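ORF 37 (Human herpesvirus 8 type M, PDB 3FHD) cleaves DNA as an endonuclease and exonuclease, processing branched viral DNA intermediates so that unit-length linear genomes can be packaged. Local coordinates at residues Phe93-Val105 / Leu143-Val156. Sequence-based numbering, arbitrary orientation.
Sequences FSKVGEFIGSEDV and LVERATSSQSLNPV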
loop_
_atom_site.group_PDB
_atom_site.type_symbol
_atom_site.label_atom_id
_atom_site.label_comp_id
_atom_site.label_asym_id
_atom_site.label_seq_id
_atom_site.Cartn_x
_atom_site.Cartn_y
_atom_site.Cartn_z
ATOM N N PHE A 93 10.842 -18.503 1.770
ATOM C CA PHE A 93 11.684 -18.153 2.900
ATOM C C PHE A 93 12.729 -19.204 3.292
ATOM O O PHE A 93 13.795 -18.835 3.778
ATOM C CB PHE A 93 10.862 -17.648 4.088
ATOM C CG PHE A 93 10.414 -16.213 3.915
ATOM C CD1 PHE A 93 11.182 -15.170 4.451
ATOM C CD2 PHE A 93 9.278 -15.903 3.163
ATOM C CE1 PHE A 93 10.794 -13.835 4.290
ATOM C CE2 PHE A 93 8.867 -14.563 2.976
ATOM C CZ PHE A 93 9.645 -13.513 3.534
ATOM N N SER A 94 12.480 -20.476 3.015
ATOM C CA SER A 94 13.563 -21.454 3.175
ATOM C C SER A 94 14.726 -21.090 2.233
ATOM O O SER A 94 15.899 -21.203 2.615
ATOM C CB SER A 94 13.097 -22.894 2.913
ATOM O OG SER A 94 14.145 -23.789 3.247
ATOM N N LYS A 95 14.407 -20.610 1.034
ATOM C CA LYS A 95 15.442 -20.294 0.026
ATOM C C LYS A 95 16.141 -18.943 0.306
ATOM O O LYS A 95 17.373 -18.834 0.192
ATOM C CB LYS A 95 14.835 -20.343 -1.397
ATOM C CG LYS A 95 15.789 -19.995 -2.575
ATOM C CD LYS A 95 17.002 -20.926 -2.641
ATOM C CE LYS A 95 16.563 -22.372 -2.876
ATOM N NZ LYS A 95 17.722 -23.258 -3.194
ATOM N N VAL A 96 15.367 -17.924 0.702
ATOM C CA VAL A 96 15.882 -16.537 0.783
ATOM C C VAL A 96 16.175 -15.977 2.170
ATOM O O VAL A 96 16.827 -14.922 2.278
ATOM C CB VAL A 96 14.961 -15.490 0.057
ATOM C CG1 VAL A 96 14.623 -15.934 -1.337
ATOM C CG2 VAL A 96 13.708 -15.177 0.886
ATOM N N GLY A 97 15.688 -16.647 3.209
ATOM C CA GLY A 97 15.778 -16.154 4.597
ATOM C C GLY A 97 17.169 -15.715 5.027
ATOM O O GLY A 97 17.346 -14.596 5.504
ATOM N N GLU A 98 18.155 -16.588 4.827
ATOM C CA GLU A 98 19.549 -16.300 5.150
ATOM C C GLU A 98 20.069 -15.078 4.387
ATOM O O GLU A 98 20.642 -14.158 4.981
ATOM C CB GLU A 98 20.421 -17.519 4.823
ATOM N N PHE A 99 19.864 -15.074 3.072
ATOM C CA PHE A 99 20.269 -13.950 2.226
ATOM C C PHE A 99 19.707 -12.568 2.675
ATOM O O PHE A 99 20.420 -11.566 2.619
ATOM C CB PHE A 99 19.953 -14.251 0.749
ATOM C CG PHE A 99 20.390 -13.166 -0.205
ATOM C CD1 PHE A 99 21.740 -12.961 -0.485
ATOM C CD2 PHE A 99 19.445 -12.367 -0.841
ATOM C CE1 PHE A 99 22.135 -11.952 -1.368
ATOM C CE2 PHE A 99 19.819 -11.360 -1.728
ATOM C CZ PHE A 99 21.162 -11.143 -1.990
ATOM N N ILE A 100 18.454 -12.522 3.135
ATOM C CA ILE A 100 17.862 -11.261 3.627
ATOM C C ILE A 100 17.862 -11.115 5.160
ATOM O O ILE A 100 17.304 -10.158 5.700
ATOM C CB ILE A 100 16.424 -11.026 3.089
ATOM C CG1 ILE A 100 15.430 -12.037 3.711
ATOM C CG2 ILE A 100 16.424 -11.051 1.552
ATOM C CD1 ILE A 100 13.986 -11.847 3.261
ATOM N N GLY A 101 18.440 -12.092 5.846
ATOM C CA GLY A 101 18.642 -12.016 7.278
ATOM C C GLY A 101 17.433 -12.218 8.167
ATOM O O GLY A 101 17.305 -11.542 9.182
ATOM N N SER A 102 16.554 -13.153 7.827
ATOM C CA SER A 102 15.384 -13.415 8.666
ATOM C C SER A 102 14.904 -14.859 8.567
ATOM O O SER A 102 13.989 -15.183 7.779
ATOM C CB SER A 102 14.237 -12.439 8.359
ATOM O OG SER A 102 13.682 -12.678 7.079
ATOM N N GLU A 103 15.496 -15.701 9.409
ATOM C CA GLU A 103 15.199 -17.133 9.444
ATOM C C GLU A 103 13.953 -17.499 10.273
ATOM O O GLU A 103 13.539 -18.654 10.304
ATOM C CB GLU A 103 16.427 -17.903 9.927
ATOM N N ASP A 104 13.345 -16.497 10.891
ATOM C CA ASP A 104 12.170 -16.659 11.755
ATOM C C ASP A 104 10.959 -17.337 11.085
ATOM O O ASP A 104 10.199 -18.054 11.749
ATOM C CB ASP A 104 11.771 -15.295 12.334
ATOM C CG ASP A 104 12.905 -14.660 13.167
ATOM O OD1 ASP A 104 13.605 -13.720 12.668
ATOM O OD2 ASP A 104 13.121 -15.129 14.306
ATOM N N VAL A 105 10.776 -17.095 9.786
ATOM C CA VAL A 105 9.578 -17.582 9.065
ATOM C C VAL A 105 9.693 -19.087 8.897
ATOM O O VAL A 105 8.788 -19.836 9.271
ATOM C CB VAL A 105 9.374 -16.899 7.708
ATOM C CG1 VAL A 105 8.262 -17.589 6.911
ATOM C CG2 VAL A 105 9.042 -15.434 7.891
ATOM N N LEU A 143 5.334 -12.205 10.360
ATOM C CA LEU A 143 6.787 -12.415 10.277
ATOM C C LEU A 143 7.333 -11.997 8.914
ATOM O O LEU A 143 8.409 -11.395 8.834
ATOM C CB LEU A 143 7.129 -13.881 10.581
ATOM C CG LEU A 143 7.098 -14.358 12.043
ATOM C CD1 LEU A 143 7.411 -15.846 11.984
ATOM C CD2 LEU A 143 8.060 -13.618 13.024
ATOM N N VAL A 144 6.569 -12.287 7.868
ATOM C CA VAL A 144 6.882 -11.861 6.485
ATOM C C VAL A 144 6.908 -10.321 6.333
ATOM O O VAL A 144 7.822 -9.763 5.685
ATOM C CB VAL A 144 5.949 -12.545 5.448
ATOM C CG1 VAL A 144 6.125 -11.905 4.059
ATOM C CG2 VAL A 144 6.251 -14.088 5.419
ATOM N N GLU A 145 5.907 -9.658 6.910
ATOM C CA GLU A 145 5.887 -8.198 6.994
ATOM C C GLU A 145 7.158 -7.639 7.612
ATOM O O GLU A 145 7.779 -6.734 7.037
ATOM C CB GLU A 145 4.622 -7.685 7.765
ATOM C CG GLU A 145 4.503 -6.138 7.774
ATOM C CD GLU A 145 5.319 -5.439 8.889
ATOM O OE1 GLU A 145 5.484 -6.007 9.993
ATOM O OE2 GLU A 145 5.805 -4.302 8.662
ATOM N N ARG A 146 7.539 -8.152 8.788
ATOM C CA ARG A 146 8.758 -7.710 9.477
ATOM C C ARG A 146 10.017 -7.962 8.629
ATOM O O ARG A 146 10.893 -7.096 8.558
ATOM C CB ARG A 146 8.857 -8.341 10.877
ATOM C CG ARG A 146 7.883 -7.726 11.922
ATOM C CD ARG A 146 8.265 -6.284 12.341
ATOM N NE ARG A 146 7.738 -5.298 11.398
ATOM C CZ ARG A 146 8.096 -4.016 11.312
ATOM N NH1 ARG A 146 7.543 -3.244 10.386
ATOM N NH2 ARG A 146 8.975 -3.481 12.148
ATOM N N ALA A 147 10.072 -9.104 7.952
ATOM C CA ALA A 147 11.201 -9.472 7.086
ATOM C C ALA A 147 11.361 -8.583 5.836
ATOM O O ALA A 147 12.401 -8.620 5.161
ATOM C CB ALA A 147 11.052 -10.914 6.659
ATOM N N THR A 148 10.309 -7.835 5.493
ATOM C CA THR A 148 10.260 -7.031 4.274
ATOM C C THR A 148 10.005 -5.532 4.499
ATOM O O THR A 148 9.591 -4.829 3.582
ATOM C CB THR A 148 9.225 -7.602 3.237
ATOM O OG1 THR A 148 7.853 -7.574 3.765
ATOM C CG2 THR A 148 9.640 -9.023 2.797
ATOM N N SER A 149 10.219 -5.050 5.717
ATOM C CA SER A 149 9.975 -3.632 6.050
ATOM C C SER A 149 10.738 -2.525 5.263
ATOM O O SER A 149 10.351 -1.364 5.303
ATOM C CB SER A 149 10.085 -3.398 7.576
ATOM O OG SER A 149 11.346 -3.794 8.040
ATOM N N SER A 150 11.775 -2.874 4.525
ATOM C CA SER A 150 12.450 -1.886 3.680
ATOM C C SER A 150 11.867 -1.819 2.258
ATOM O O SER A 150 12.419 -1.142 1.380
ATOM C CB SER A 150 13.953 -2.147 3.653
ATOM O OG SER A 150 14.195 -3.401 3.040
ATOM N N GLN A 151 10.756 -2.527 2.053
ATOM C CA GLN A 151 9.954 -2.440 0.839
ATOM C C GLN A 151 10.845 -2.624 -0.414
ATOM O O GLN A 151 11.539 -3.640 -0.502
ATOM C CB GLN A 151 9.087 -1.167 0.811
ATOM C CG GLN A 151 8.104 -1.008 2.006
ATOM C CD GLN A 151 6.923 -0.050 1.697
ATOM O OE1 GLN A 151 6.844 0.509 0.594
ATOM N NE2 GLN A 151 6.010 0.138 2.668
ATOM N N SER A 152 10.853 -1.669 -1.349
ATOM C CA SER A 152 11.512 -1.909 -2.639
ATOM C C SER A 152 13.048 -2.035 -2.555
ATOM O O SER A 152 13.672 -2.417 -3.535
ATOM C CB SER A 152 11.084 -0.916 -3.717
ATOM O OG SER A 152 11.636 0.373 -3.472
ATOM N N LEU A 153 13.630 -1.758 -1.387
ATOM C CA LEU A 153 15.087 -2.017 -1.166
ATOM C C LEU A 153 15.405 -3.485 -0.869
ATOM O O LEU A 153 16.570 -3.907 -0.934
ATOM C CB LEU A 153 15.632 -1.162 -0.019
ATOM C CG LEU A 153 15.445 0.358 -0.046
ATOM C CD1 LEU A 153 16.159 0.983 1.176
ATOM C CD2 LEU A 153 15.869 1.022 -1.368
ATOM N N ASN A 154 14.383 -4.251 -0.520
ATOM C CA ASN A 154 14.544 -5.659 -0.181
ATOM C C ASN A 154 14.589 -6.457 -1.494
ATOM O O ASN A 154 13.728 -6.290 -2.346
ATOM C CB ASN A 154 13.390 -6.151 0.726
ATOM C CG ASN A 154 13.556 -7.604 1.157
ATOM O OD1 ASN A 154 13.706 -8.494 0.317
ATOM N ND2 ASN A 154 13.523 -7.857 2.469
ATOM N N PRO A 155 15.602 -7.310 -1.663
ATOM C CA PRO A 155 15.697 -7.996 -2.955
ATOM C C PRO A 155 14.587 -9.001 -3.280
ATOM O O PRO A 155 14.492 -9.419 -4.439
ATOM C CB PRO A 155 17.039 -8.735 -2.851
ATOM C CG PRO A 155 17.199 -8.956 -1.380
ATOM C CD PRO A 155 16.724 -7.673 -0.768
ATOM N N VAL A 156 13.755 -9.374 -2.303
ATOM C CA VAL A 156 12.641 -10.300 -2.578
ATOM C C VAL A 156 11.298 -9.602 -2.793
ATOM O O VAL A 156 10.335 -10.280 -3.097
ATOM C CB VAL A 156 12.487 -11.456 -1.519
ATOM C CG1 VAL A 156 13.865 -12.088 -1.202
ATOM C CG2 VAL A 156 11.746 -10.985 -0.251
HETATM O O HOH W 1 14.653 -9.186 5.974
#
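In the helical part of this alkaline nuclease, apart from the metal site, the end of helix 83-100 and the start of helix 104-113 pack against the end of helix 134-147 and the loop after it, with F93, V105, V144 and A147 packed together on one side of the contact. The axes of segments 93-100 and 143-147 run 12.4 Å apart at 38°, a separation wide enough that the contact is made mainly through side chains. The F93 ring reaches across with CE2 3.6 Å from V144 CG2 and CE1 3.8 Å from A147 CB; both methyls come at it obliquely. V105 CG2 sits over one ring face, toward the rim, and the same methyl lies 3.6 Å from L143 CB.

G101, with positive phi, ends the first helix in a Schellman motif, after which the chain brings S102 beside A147. S102 OG, 3.2 Å from A147 CB, is buried with no polar partner in the model. A water donates to I100 O at 2.8 Å and may bridge to A147 O, but that second contact is too short to be certain.

Farther along the loop, P155 CG lies 3.7 Å from I100 CG2, which also meets V156 CG1. With CG anti to the backbone N (chi1 -177°), the N154 side chain accepts from V156 N through OD1 (2.8 Å, N-H...O 166°), a capping bond lying in the carbonyl plane that fixes the turn into helix 157-161. L54 of helix 47-55 also touches P155 and V156.

Direct attachment thus rests on apolar packing, hence on shape fit; the possible polar link, through a water between two carbonyls, is doubtful on one side.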